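Local structure of galactan 1,3-beta-galactosidase (Phanerochaete chrysosporium, 7BYS) at residues T305-E310 with N344-N349; H286-S291 with A356-N361; G333-G336 with T340-I343; V381-S386 with Y417-D422. The protein probably splits galactose units from the ends of beta-1,3-linked galactan chains as a GH43 exo-enzyme that also carries a calcium-binding carbohydrate-binding module. One frame throughout, in Å; residues are numbered along the deposited sequence. Where two conformers were deposited one is given.

Overall arrangement
Interactions 1, 3 and 4 lie within the carbohydrate-binding module, and interaction 2 joins that module to the chain leading out of the catalytic propeller. Strand 420-426 ties three of them together: D422 O probably accepts a hydrogen bond from A309 N of interaction 1 (3.1 Å), and D422 N probably donates one to Y358 O of interaction 2 (2.8 Å). Interactions 3 and 4 have centres about 11 Å apart and are linked by a probable hydrogen bond between L335 O and A418 N (2.8 Å). Interactions 1 and 4 share the calcium ion, although their centres are about 19 Å apart. Y334 and D420, which bind galactose in another structure of this protein, sit in interactions 3 and 4.

Interaction 1 of 4, residues T305-E310 with N344-N349; sequences TSYEAE and NNVQSN. With CA (calcium ion), chain F.
The two sheets of a CBM35-type beta-sandwich face each other where Y307 meets V346 and Q347, just ahead in the chain of two calcium ligands, E308 and E310. Strand 305-308 and the weakly bonded strand 344-349 run nearly antiparallel (167°), with axes 9.0 Å apart at closest approach. That spacing is filled by the ring of Y307. V346 CG2 lies over the centre of one ring face, 4.3 Å above its plane, while V346 CG1 approaches Y307 CE1 at 4.0 Å. At the far end of the ring, Y307 OH accepts a hydrogen bond from Q347 N (3.1 Å, 150° at the hydrogen). A water in the ring plane lies 2.7 Å from Y307 OH and donates to Q347 O at 2.6 Å. Beyond the tyrosine the chain turns into the metal site: E308 gives one oxygen to calcium, OE1 at 2.3 Å, and E310 binds with both OE1 and OE2. The coordination shell is completed by D422 and by the backbone oxygens of S327 and K330. The phenol thus does two jobs, its face packing on valine while its hydroxyl serves the N-H of Q347 directly and the C=O through water, so polar backbone groups of a weakly bonded strand find partners across the sandwich. Four carboxylate oxygens, D422 OD1 among them, converge on the ion, whose charge probably offsets theirs.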
loop_
_atom_site.group_PDB
_atom_site.type_symbol
_atom_site.label_atom_id
_atom_site.label_comp_id
_atom_site.label_asym_id
_atom_site.label_seq_id
_atom_site.Cartn_x
_atom_site.Cartn_y
_atom_site.Cartn_z
ATOM N N THR A 305 -10.965 20.597 7.079
ATOM C CA THR A 305 -11.937 21.550 6.560
ATOM C C THR A 305 -11.967 21.432 5.040
ATOM O O THR A 305 -10.924 21.554 4.388
ATOM C CB THR A 305 -11.575 22.968 6.991
ATOM O OG1 THR A 305 -11.569 23.030 8.422
ATOM C CG2 THR A 305 -12.597 23.955 6.461
ATOM N N SER A 306 -13.151 21.186 4.486
ATOM C CA SER A 306 -13.314 20.949 3.057
ATOM C C SER A 306 -13.644 22.242 2.328
ATOM O O SER A 306 -14.448 23.048 2.805
ATOM C CB SER A 306 -14.449 19.957 2.807
ATOM O OG SER A 306 -14.079 18.631 3.144
ATOM N N TYR A 307 -13.053 22.410 1.146
ATOM C CA TYR A 307 -13.329 23.538 0.259
ATOM C C TYR A 307 -13.583 22.981 -1.133
ATOM O O TYR A 307 -12.712 22.311 -1.696
ATOM C CB TYR A 307 -12.135 24.494 0.202
ATOM C CG TYR A 307 -11.741 25.086 1.539
ATOM C CD1 TYR A 307 -10.896 24.402 2.403
ATOM C CD2 TYR A 307 -12.207 26.340 1.936
ATOM C CE1 TYR A 307 -10.528 24.942 3.626
ATOM C CE2 TYR A 307 -11.843 26.886 3.156
ATOM C CZ TYR A 307 -11.008 26.180 3.997
ATOM O OH TYR A 307 -10.646 26.721 5.218
ATOM N N GLU A 308 -14.745 23.286 -1.703
ATOM C CA GLU A 308 -15.067 22.822 -3.047
ATOM C C GLU A 308 -14.338 23.663 -4.084
ATOM O O GLU A 308 -14.333 24.894 -4.001
ATOM C CB GLU A 308 -16.572 22.912 -3.291
ATOM C CG GLU A 308 -17.414 22.026 -2.379
ATOM C CD GLU A 308 -17.215 20.539 -2.609
ATOM O OE1 GLU A 308 -16.777 20.131 -3.705
ATOM O OE2 GLU A 308 -17.501 19.766 -1.679
ATOM N N ALA A 309 -13.724 22.999 -5.067
ATOM C CA ALA A 309 -13.023 23.731 -6.116
ATOM C C ALA A 309 -13.965 24.658 -6.874
ATOM O O ALA A 309 -13.579 25.772 -7.257
ATOM C CB ALA A 309 -12.355 22.748 -7.076
ATOM N N GLU A 310 -15.212 24.228 -7.079
ATOM C CA GLU A 310 -16.158 25.004 -7.866
ATOM C C GLU A 310 -16.596 26.277 -7.158
ATOM O O GLU A 310 -17.165 27.159 -7.807
ATOM C CB GLU A 310 -17.356 24.134 -8.271
ATOM C CG GLU A 310 -18.159 23.567 -7.108
ATOM C CD GLU A 310 -17.657 22.212 -6.626
ATOM O OE1 GLU A 310 -16.469 21.875 -6.853
ATOM O OE2 GLU A 310 -18.483 21.478 -6.046
ATOM N N ASN A 344 -9.867 30.646 -1.985
ATOM C CA ASN A 344 -9.585 31.739 -1.076
ATOM C C ASN A 344 -10.188 31.450 0.291
ATOM O O ASN A 344 -10.994 30.531 0.468
ATOM C CB ASN A 344 -10.147 33.050 -1.641
ATOM C CG ASN A 344 -9.322 33.578 -2.794
ATOM O OD1 ASN A 344 -8.154 33.913 -2.633
ATOM N ND2 ASN A 344 -9.933 33.658 -3.975
ATOM N N ASN A 345 -9.770 32.257 1.267
ATOM C CA ASN A 345 -10.267 32.162 2.639
ATOM C C ASN A 345 -10.062 30.766 3.221
ATOM O O ASN A 345 -10.933 30.219 3.902
ATOM C CB ASN A 345 -11.716 32.630 2.753
ATOM C CG ASN A 345 -11.866 34.089 2.397
ATOM O OD1 ASN A 345 -11.144 34.937 2.919
ATOM N ND2 ASN A 345 -12.766 34.386 1.473
ATOM N N VAL A 346 -8.909 30.179 2.922
ATOM C CA VAL A 346 -8.487 28.948 3.577
ATOM C C VAL A 346 -7.948 29.330 4.953
ATOM O O VAL A 346 -6.850 29.880 5.069
ATOM C CB VAL A 346 -7.438 28.209 2.743
ATOM C CG1 VAL A 346 -7.010 26.918 3.440
ATOM C CG2 VAL A 346 -7.996 27.909 1.360
ATOM N N GLN A 347 -8.729 29.040 5.992
ATOM C CA GLN A 347 -8.373 29.425 7.350
ATOM C C GLN A 347 -7.243 28.548 7.877
ATOM O O GLN A 347 -7.190 27.344 7.606
ATOM C CB GLN A 347 -9.601 29.281 8.253
ATOM C CG GLN A 347 -9.412 29.714 9.710
ATOM C CD GLN A 347 -8.665 28.689 10.563
ATOM O OE1 GLN A 347 -8.737 27.480 10.320
ATOM N NE2 GLN A 347 -7.941 29.175 11.568
ATOM N N SER A 348 -6.346 29.152 8.655
ATOM C CA SER A 348 -5.304 28.380 9.311
ATOM C C SER A 348 -4.886 29.045 10.612
ATOM O O SER A 348 -5.086 30.243 10.816
ATOM C CB SER A 348 -4.079 28.198 8.413
ATOM O OG SER A 348 -3.180 27.272 8.999
ATOM N N ASN A 349 -4.305 28.233 11.493
ATOM C CA ASN A 349 -3.573 28.703 12.659
ATOM C C ASN A 349 -2.110 28.966 12.346
ATOM O O ASN A 349 -1.367 29.398 13.233
ATOM C CB ASN A 349 -3.670 27.677 13.801
ATOM C CG ASN A 349 -3.473 26.238 13.324
ATOM O OD1 ASN A 349 -2.970 25.994 12.229
ATOM N ND2 ASN A 349 -3.872 25.279 14.156
HETATM CA CA CA F . -16.756 19.588 -5.947
HETATM O O HOH W 1 -8.775 25.528 6.692
#

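Interaction 2 of 4, residues H286-S291 with A356-N361; sequences HADVWS and ALYFAN
D288 and Y358 reach toward each other from opposite directions, and the hydroxyl meets one carboxylate oxygen, OD2, with the carboxylate and ring planes 73° apart. Y358 OH donates to D288 OD2 at 2.6 Å, a short bond that arrives on the syn side of the carboxylate and only 15° out of its plane. OD2 itself lies near the plane of the tyrosine ring, at its edge. H286 also comes from the direction opposite to Y358, with CG anti to the backbone N (chi1 -178°), which turns its imidazole edge to the same hydroxyl: Y358 OH lies near the imidazole plane, 3.5 Å from H286 CE1. Over one face of the carboxylate lies the A356 methyl, CB 3.3 Å from D288 OD2. The acid collects further hydroxyls, since Y427 OH also bonds OD2 and S394 OG bonds OD1; such company should favour the charged form. H286 stacks on W239, and K423 makes a cation-pi contact with Y358. In the fold, segment 286-291 follows strand 283-284, the outer strand of the last propeller sheet, and leads into the hairpin of strands 290-293 and 298-301; it meets strand 352-360 of the binding module, which is flanked by strands 392-402 and 420-426.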
loop_
_atom_site.group_PDB
_atom_site.type_symbol
_atom_site.label_atom_id
_atom_site.label_comp_id
_atom_site.label_asym_id
_atom_site.label_seq_id
_atom_site.Cartn_x
_atom_site.Cartn_y
_atom_site.Cartn_z
ATOM N N HIS A 286 -11.297 5.416 4.625
ATOM C CA HIS A 286 -10.528 6.306 3.756
ATOM C C HIS A 286 -10.201 7.585 4.516
ATOM O O HIS A 286 -10.966 8.555 4.510
ATOM C CB HIS A 286 -11.283 6.610 2.472
ATOM C CG HIS A 286 -10.511 7.475 1.534
ATOM N ND1 HIS A 286 -10.860 8.787 1.277
ATOM C CD2 HIS A 286 -9.377 7.239 0.835
ATOM C CE1 HIS A 286 -9.993 9.307 0.429
ATOM N NE2 HIS A 286 -9.085 8.391 0.143
ATOM N N ALA A 287 -9.042 7.580 5.163
ATOM C CA ALA A 287 -8.578 8.675 6.011
ATOM C C ALA A 287 -7.307 9.230 5.394
ATOM O O ALA A 287 -6.258 8.576 5.433
ATOM C CB ALA A 287 -8.283 8.176 7.425
ATOM N N ASP A 288 -7.392 10.445 4.832
ATOM C CA ASP A 288 -6.225 11.049 4.197
ATOM C C ASP A 288 -5.089 11.235 5.191
ATOM O O ASP A 288 -3.916 11.122 4.823
ATOM C CB ASP A 288 -6.577 12.429 3.622
ATOM C CG ASP A 288 -7.681 12.385 2.570
ATOM O OD1 ASP A 288 -7.622 11.536 1.657
ATOM O OD2 ASP A 288 -8.600 13.227 2.641
ATOM N N VAL A 289 -5.428 11.506 6.452
ATOM C CA VAL A 289 -4.470 11.733 7.526
ATOM C C VAL A 289 -5.020 11.033 8.760
ATOM O O VAL A 289 -6.132 11.332 9.203
ATOM C CB VAL A 289 -4.303 13.238 7.809
ATOM C CG1 VAL A 289 -3.302 13.466 8.926
ATOM C CG2 VAL A 289 -3.868 13.992 6.551
ATOM N N TRP A 290 -4.266 10.089 9.310
ATOM C CA TRP A 290 -4.710 9.428 10.527
ATOM C C TRP A 290 -3.512 9.113 11.401
ATOM O O TRP A 290 -2.369 9.098 10.948
ATOM C CB TRP A 290 -5.561 8.171 10.256
ATOM C CG TRP A 290 -4.900 7.101 9.446
ATOM C CD1 TRP A 290 -4.695 7.104 8.097
ATOM C CD2 TRP A 290 -4.422 5.838 9.925
ATOM N NE1 TRP A 290 -4.092 5.929 7.710
ATOM C CE2 TRP A 290 -3.916 5.132 8.813
ATOM C CE3 TRP A 290 -4.350 5.245 11.186
ATOM C CZ2 TRP A 290 -3.352 3.859 8.928
ATOM C CZ3 TRP A 290 -3.784 3.979 11.302
ATOM C CH2 TRP A 290 -3.304 3.297 10.184
ATOM N N SER A 291 -3.789 8.868 12.679
ATOM C CA SER A 291 -2.760 8.544 13.655
ATOM C C SER A 291 -3.029 7.160 14.218
ATOM O O SER A 291 -4.174 6.707 14.276
ATOM C CB SER A 291 -2.753 9.561 14.797
ATOM O OG SER A 291 -2.376 10.837 14.317
ATOM N N ALA A 356 -5.343 17.454 1.303
ATOM C CA ALA A 356 -5.716 16.400 0.371
ATOM C C ALA A 356 -6.400 17.015 -0.842
ATOM O O ALA A 356 -7.372 17.763 -0.705
ATOM C CB ALA A 356 -6.653 15.397 1.041
ATOM N N LEU A 357 -5.898 16.689 -2.023
ATOM C CA LEU A 357 -6.466 17.162 -3.281
ATOM C C LEU A 357 -7.322 16.044 -3.867
ATOM O O LEU A 357 -6.801 14.976 -4.207
ATOM C CB LEU A 357 -5.364 17.566 -4.260
ATOM C CG LEU A 357 -4.213 18.431 -3.740
ATOM C CD1 LEU A 357 -3.236 18.745 -4.874
ATOM C CD2 LEU A 357 -4.732 19.696 -3.092
ATOM N N TYR A 358 -8.632 16.281 -3.954
ATOM C CA TYR A 358 -9.570 15.320 -4.529
ATOM C C TYR A 358 -9.773 15.664 -5.998
ATOM O O TYR A 358 -10.193 16.778 -6.332
ATOM C CB TYR A 358 -10.898 15.349 -3.779
ATOM C CG TYR A 358 -10.840 14.661 -2.441
ATOM C CD1 TYR A 358 -10.136 15.215 -1.371
ATOM C CD2 TYR A 358 -11.493 13.452 -2.247
ATOM C CE1 TYR A 358 -10.068 14.553 -0.144
ATOM C CE2 TYR A 358 -11.437 12.797 -1.029
ATOM C CZ TYR A 358 -10.719 13.351 0.003
ATOM O OH TYR A 358 -10.681 12.674 1.204
ATOM N N PHE A 359 -9.469 14.720 -6.880
ATOM C CA PHE A 359 -9.457 14.994 -8.309
ATOM C C PHE A 359 -9.943 13.756 -9.057
ATOM O O PHE A 359 -9.956 12.644 -8.519
ATOM C CB PHE A 359 -8.031 15.338 -8.776
ATOM C CG PHE A 359 -7.093 14.174 -8.661
ATOM C CD1 PHE A 359 -6.952 13.279 -9.710
ATOM C CD2 PHE A 359 -6.423 13.926 -7.467
ATOM C CE1 PHE A 359 -6.128 12.180 -9.589
ATOM C CE2 PHE A 359 -5.592 12.830 -7.340
ATOM C CZ PHE A 359 -5.448 11.953 -8.402
ATOM N N ALA A 360 -10.325 13.950 -10.313
ATOM C CA ALA A 360 -10.606 12.852 -11.227
ATOM C C ALA A 360 -9.661 12.967 -12.411
ATOM O O ALA A 360 -9.451 14.061 -12.940
ATOM C CB ALA A 360 -12.062 12.900 -11.712
ATOM N N ASN A 361 -9.078 11.849 -12.819
ATOM C CA ASN A 361 -8.170 11.825 -13.966
ATOM C C ASN A 361 -8.541 10.596 -14.788
ATOM O O ASN A 361 -8.138 9.478 -14.453
ATOM C CB ASN A 361 -6.719 11.772 -13.506
ATOM C CG ASN A 361 -5.741 11.557 -14.649
ATOM O OD1 ASN A 361 -6.095 11.658 -15.828
ATOM N ND2 ASN A 361 -4.499 11.261 -14.304
#

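Interaction 3 of 4, residues G333-G336 with T340-I343; sequences GYLG and TVTI
L335 extends CD1 anti to its CA (chi2 173°), and this leaves CD2 as the branch that swings over to the strand T340-V341. On the other side, V341 places CG1 between its backbone N and carbonyl carbon (chi1 67°), which brings that methyl round to face the leucine. The two side chains pass at a slant, V341 CG1 touching L335 CD2 at 3.9 Å and, more loosely, CD1 at 4.2 Å. The closer meeting, though, is with backbone: L335 CD2 sits over the flat face of the peptide between T340 and V341, 3.5 Å from T340 C and 3.6 Å from V341 N. A methyl lying there leaves the in-plane C=O and N-H of that strand to other partners. T340 O is taken by S318 OG, and V341 is bonded through its backbone to F410. No hydrogen bond joins the two segments; the contact is van der Waals packing of a methyl on a peptide face and on a valine methyl. L421 adds to it from across the sandwich, touching both L335 and V341. The Y334 side chain, just before the leucine, ends away from strand 340-343. This is the apolar end of a CBM35-type beta-sandwich beneath a ligand-binding loop: Y334 binds galactose in another structure of this protein, and here its backbone N is hydrogen-bonded to a citrate, probably from the crystallisation liquor.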
loop_
_atom_site.group_PDB
_atom_site.type_symbol
_atom_site.label_atom_id
_atom_site.label_comp_id
_atom_site.label_asym_id
_atom_site.label_seq_id
_atom_site.Cartn_x
_atom_site.Cartn_y
_atom_site.Cartn_z
ATOM N N GLY A 333 -12.715 21.847 -14.301
ATOM C CA GLY A 333 -11.977 21.268 -15.397
ATOM C C GLY A 333 -11.217 22.326 -16.184
ATOM O O GLY A 333 -11.227 23.513 -15.873
ATOM N N TYR A 334 -10.534 21.855 -17.220
ATOM C CA TYR A 334 -9.698 22.720 -18.050
ATOM C C TYR A 334 -8.706 23.514 -17.197
ATOM O O TYR A 334 -8.464 24.709 -17.410
ATOM C CB TYR A 334 -10.536 23.575 -19.011
ATOM C CG TYR A 334 -11.361 22.718 -19.966
ATOM C CD1 TYR A 334 -12.508 22.058 -19.530
ATOM C CD2 TYR A 334 -10.974 22.539 -21.289
ATOM C CE1 TYR A 334 -13.255 21.265 -20.381
ATOM C CE2 TYR A 334 -11.719 21.748 -22.151
ATOM C CZ TYR A 334 -12.854 21.111 -21.690
ATOM O OH TYR A 334 -13.597 20.325 -22.543
ATOM N N LEU A 335 -8.146 22.841 -16.192
ATOM C CA LEU A 335 -7.098 23.402 -15.356
ATOM C C LEU A 335 -5.754 23.119 -15.989
ATOM O O LEU A 335 -5.539 22.064 -16.590
ATOM C CB LEU A 335 -7.112 22.773 -13.964
ATOM C CG LEU A 335 -8.201 23.296 -13.039
ATOM C CD1 LEU A 335 -8.208 22.457 -11.751
ATOM C CD2 LEU A 335 -8.027 24.788 -12.739
ATOM N N GLY A 336 -4.835 24.064 -15.821
ATOM C CA GLY A 336 -3.613 24.058 -16.593
ATOM C C GLY A 336 -3.900 24.563 -17.987
ATOM O O GLY A 336 -5.038 24.845 -18.357
ATOM N N THR A 340 -6.910 28.354 -14.362
ATOM C CA THR A 340 -6.559 28.231 -12.951
ATOM C C THR A 340 -7.806 28.254 -12.088
ATOM O O THR A 340 -8.884 28.672 -12.511
ATOM C CB THR A 340 -5.627 29.370 -12.474
ATOM O OG1 THR A 340 -6.292 30.629 -12.623
ATOM C CG2 THR A 340 -4.343 29.381 -13.270
ATOM N N VAL A 341 -7.654 27.787 -10.851
ATOM C CA VAL A 341 -8.653 28.034 -9.824
ATOM C C VAL A 341 -7.917 28.385 -8.541
ATOM O O VAL A 341 -6.882 27.791 -8.223
ATOM C CB VAL A 341 -9.666 26.872 -9.650
ATOM C CG1 VAL A 341 -8.998 25.607 -9.095
ATOM C CG2 VAL A 341 -10.841 27.306 -8.763
ATOM N N THR A 342 -8.418 29.394 -7.840
ATOM C CA THR A 342 -7.818 29.851 -6.599
ATOM C C THR A 342 -8.859 29.680 -5.513
ATOM O O THR A 342 -9.958 30.236 -5.604
ATOM C CB THR A 342 -7.398 31.319 -6.718
ATOM O OG1 THR A 342 -6.420 31.444 -7.753
ATOM C CG2 THR A 342 -6.795 31.813 -5.410
ATOM N N ILE A 343 -8.531 28.877 -4.510
ATOM C CA ILE A 343 -9.390 28.717 -3.349
ATOM C C ILE A 343 -8.956 29.745 -2.319
ATOM O O ILE A 343 -7.804 29.748 -1.874
ATOM C CB ILE A 343 -9.323 27.285 -2.802
ATOM C CG1 ILE A 343 -9.851 26.325 -3.880
ATOM C CG2 ILE A 343 -10.143 27.165 -1.528
ATOM C CD1 ILE A 343 -9.889 24.883 -3.466
#

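Interaction 4 of 4, residues V381-S386 with Y417-D422; sequences VDQPDS and YAADLD. With CA (calcium ion), chain F.
Both ends of one glutamine amide serve the same residue: Q383 holds the backbone N-H of A419 directly and A419 O through a water. The contact bridges the two sheets of the CBM35-type beta-sandwich, Q383 lying at the end of edge strand 379-383 in one sheet and A419 just ahead of strand 420-426 in the other. A nearly straight bond (165°) runs from A419 N to Q383 OE1 at 2.9 Å. The donor approaches from above the amide plane, 36° out of it, and so misses the lone-pair direction. The A419 methyl takes the same face of the amide, its CB 3.4 Å from OE1 and 3.6 Å from CD. Q383 gets there with a chain extended beyond CG (chi2 175°), long enough to span the gap between the sheets. The bonds to A419 hold the buried amide in one orientation, OE1 toward the N-H and NE2 toward the water. F359 touches both Q383 and A419, and the neighbouring A418 O is bonded by R367, a residue that binds galactose in another structure. Further along, D420 belongs to that galactose site, while D422 turns to calcium with its side-chain OD1 at 2.3 Å and its backbone O at 2.5 Å. The bridging water receives Q383 NE2 at 2.9 Å and gives its own hydrogen to A419 O at 2.7 Å.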
loop_
_atom_site.group_PDB
_atom_site.type_symbol
_atom_site.label_atom_id
_atom_site.label_comp_id
_atom_site.label_asym_id
_atom_site.label_seq_id
_atom_site.Cartn_x
_atom_site.Cartn_y
_atom_site.Cartn_z
ATOM N N VAL A 381 2.315 18.538 -8.036
ATOM C CA VAL A 381 1.741 17.381 -7.353
ATOM C C VAL A 381 1.291 16.360 -8.393
ATOM O O VAL A 381 0.514 16.686 -9.296
ATOM C CB VAL A 381 0.574 17.789 -6.437
ATOM C CG1 VAL A 381 0.016 16.565 -5.737
ATOM C CG2 VAL A 381 1.035 18.813 -5.399
ATOM N N ASP A 382 1.767 15.122 -8.254
ATOM C CA ASP A 382 1.400 14.055 -9.176
ATOM C C ASP A 382 -0.046 13.637 -8.950
ATOM O O ASP A 382 -0.492 13.476 -7.808
ATOM C CB ASP A 382 2.262 12.825 -8.908
ATOM C CG ASP A 382 3.711 13.024 -9.291
ATOM O OD1 ASP A 382 3.975 13.703 -10.305
ATOM O OD2 ASP A 382 4.580 12.477 -8.571
ATOM N N GLN A 383 -0.767 13.417 -10.051
ATOM C CA GLN A 383 -2.171 13.010 -10.034
ATOM C C GLN A 383 -2.310 11.702 -10.802
ATOM O O GLN A 383 -2.455 11.698 -12.040
ATOM C CB GLN A 383 -3.064 14.108 -10.609
ATOM C CG GLN A 383 -3.022 15.365 -9.762
ATOM C CD GLN A 383 -3.804 16.505 -10.379
ATOM O OE1 GLN A 383 -3.561 16.885 -11.520
ATOM N NE2 GLN A 383 -4.771 17.027 -9.641
ATOM N N PRO A 384 -2.286 10.563 -10.107
ATOM C CA PRO A 384 -2.444 9.275 -10.789
ATOM C C PRO A 384 -3.751 9.210 -11.567
ATOM O O PRO A 384 -4.722 9.922 -11.278
ATOM C CB PRO A 384 -2.451 8.258 -9.636
ATOM C CG PRO A 384 -1.725 8.941 -8.508
ATOM C CD PRO A 384 -2.046 10.419 -8.658
ATOM N N ASP A 385 -3.777 8.323 -12.568
ATOM C CA ASP A 385 -5.046 7.967 -13.191
ATOM C C ASP A 385 -6.012 7.515 -12.103
ATOM O O ASP A 385 -5.639 6.754 -11.210
ATOM C CB ASP A 385 -4.834 6.843 -14.208
ATOM C CG ASP A 385 -4.125 5.628 -13.623
ATOM O OD1 ASP A 385 -2.942 5.739 -13.251
ATOM O OD2 ASP A 385 -4.760 4.553 -13.546
ATOM N N SER A 386 -7.234 8.016 -12.136
ATOM C CA SER A 386 -8.169 7.710 -11.064
ATOM C C SER A 386 -9.127 6.570 -11.384
ATOM O O SER A 386 -9.838 6.112 -10.483
ATOM C CB SER A 386 -8.929 8.970 -10.647
ATOM O OG SER A 386 -9.861 9.303 -11.664
ATOM N N TYR A 417 -2.616 20.002 -19.289
ATOM C CA TYR A 417 -3.819 20.021 -18.468
ATOM C C TYR A 417 -3.613 19.197 -17.199
ATOM O O TYR A 417 -3.127 18.059 -17.246
ATOM C CB TYR A 417 -4.995 19.444 -19.248
ATOM C CG TYR A 417 -5.558 20.374 -20.292
ATOM C CD1 TYR A 417 -6.301 21.487 -19.929
ATOM C CD2 TYR A 417 -5.347 20.138 -21.642
ATOM C CE1 TYR A 417 -6.822 22.341 -20.885
ATOM C CE2 TYR A 417 -5.867 20.987 -22.605
ATOM C CZ TYR A 417 -6.600 22.084 -22.221
ATOM O OH TYR A 417 -7.116 22.929 -23.180
ATOM N N ALA A 418 -3.992 19.777 -16.061
ATOM C CA ALA A 418 -4.046 19.053 -14.801
ATOM C C ALA A 418 -5.292 18.179 -14.769
ATOM O O ALA A 418 -6.139 18.228 -15.662
ATOM C CB ALA A 418 -4.086 20.031 -13.621
ATOM N N ALA A 419 -5.409 17.367 -13.722
ATOM C CA ALA A 419 -6.651 16.634 -13.549
ATOM C C ALA A 419 -7.768 17.574 -13.100
ATOM O O ALA A 419 -7.533 18.702 -12.661
ATOM C CB ALA A 419 -6.484 15.500 -12.528
ATOM N N ASP A 420 -9.002 17.104 -13.236
ATOM C CA ASP A 420 -10.152 17.874 -12.778
ATOM C C ASP A 420 -10.203 17.891 -11.256
ATOM O O ASP A 420 -10.155 16.837 -10.612
ATOM C CB ASP A 420 -11.444 17.279 -13.341
ATOM C CG ASP A 420 -11.511 17.350 -14.854
ATOM O OD1 ASP A 420 -10.804 18.187 -15.444
ATOM O OD2 ASP A 420 -12.284 16.564 -15.452
ATOM N N LEU A 421 -10.330 19.079 -10.669
ATOM C CA LEU A 421 -10.250 19.238 -9.219
ATOM C C LEU A 421 -11.649 19.325 -8.621
ATOM O O LEU A 421 -12.429 20.214 -8.974
ATOM C CB LEU A 421 -9.434 20.481 -8.863
ATOM C CG LEU A 421 -9.067 20.623 -7.380
ATOM C CD1 LEU A 421 -8.086 19.533 -6.917
ATOM C CD2 LEU A 421 -8.478 22.007 -7.113
ATOM N N ASP A 422 -11.958 18.399 -7.709
ATOM C CA ASP A 422 -13.262 18.302 -7.068
ATOM C C ASP A 422 -13.336 19.178 -5.825
ATOM O O ASP A 422 -14.256 19.994 -5.693
ATOM C CB ASP A 422 -13.516 16.833 -6.688
ATOM C CG ASP A 422 -14.872 16.602 -6.074
ATOM O OD1 ASP A 422 -15.696 17.530 -6.021
ATOM O OD2 ASP A 422 -15.124 15.458 -5.634
HETATM CA CA CA F . -16.756 19.588 -5.947
HETATM O O HOH W 2 -6.120 19.409 -10.495
#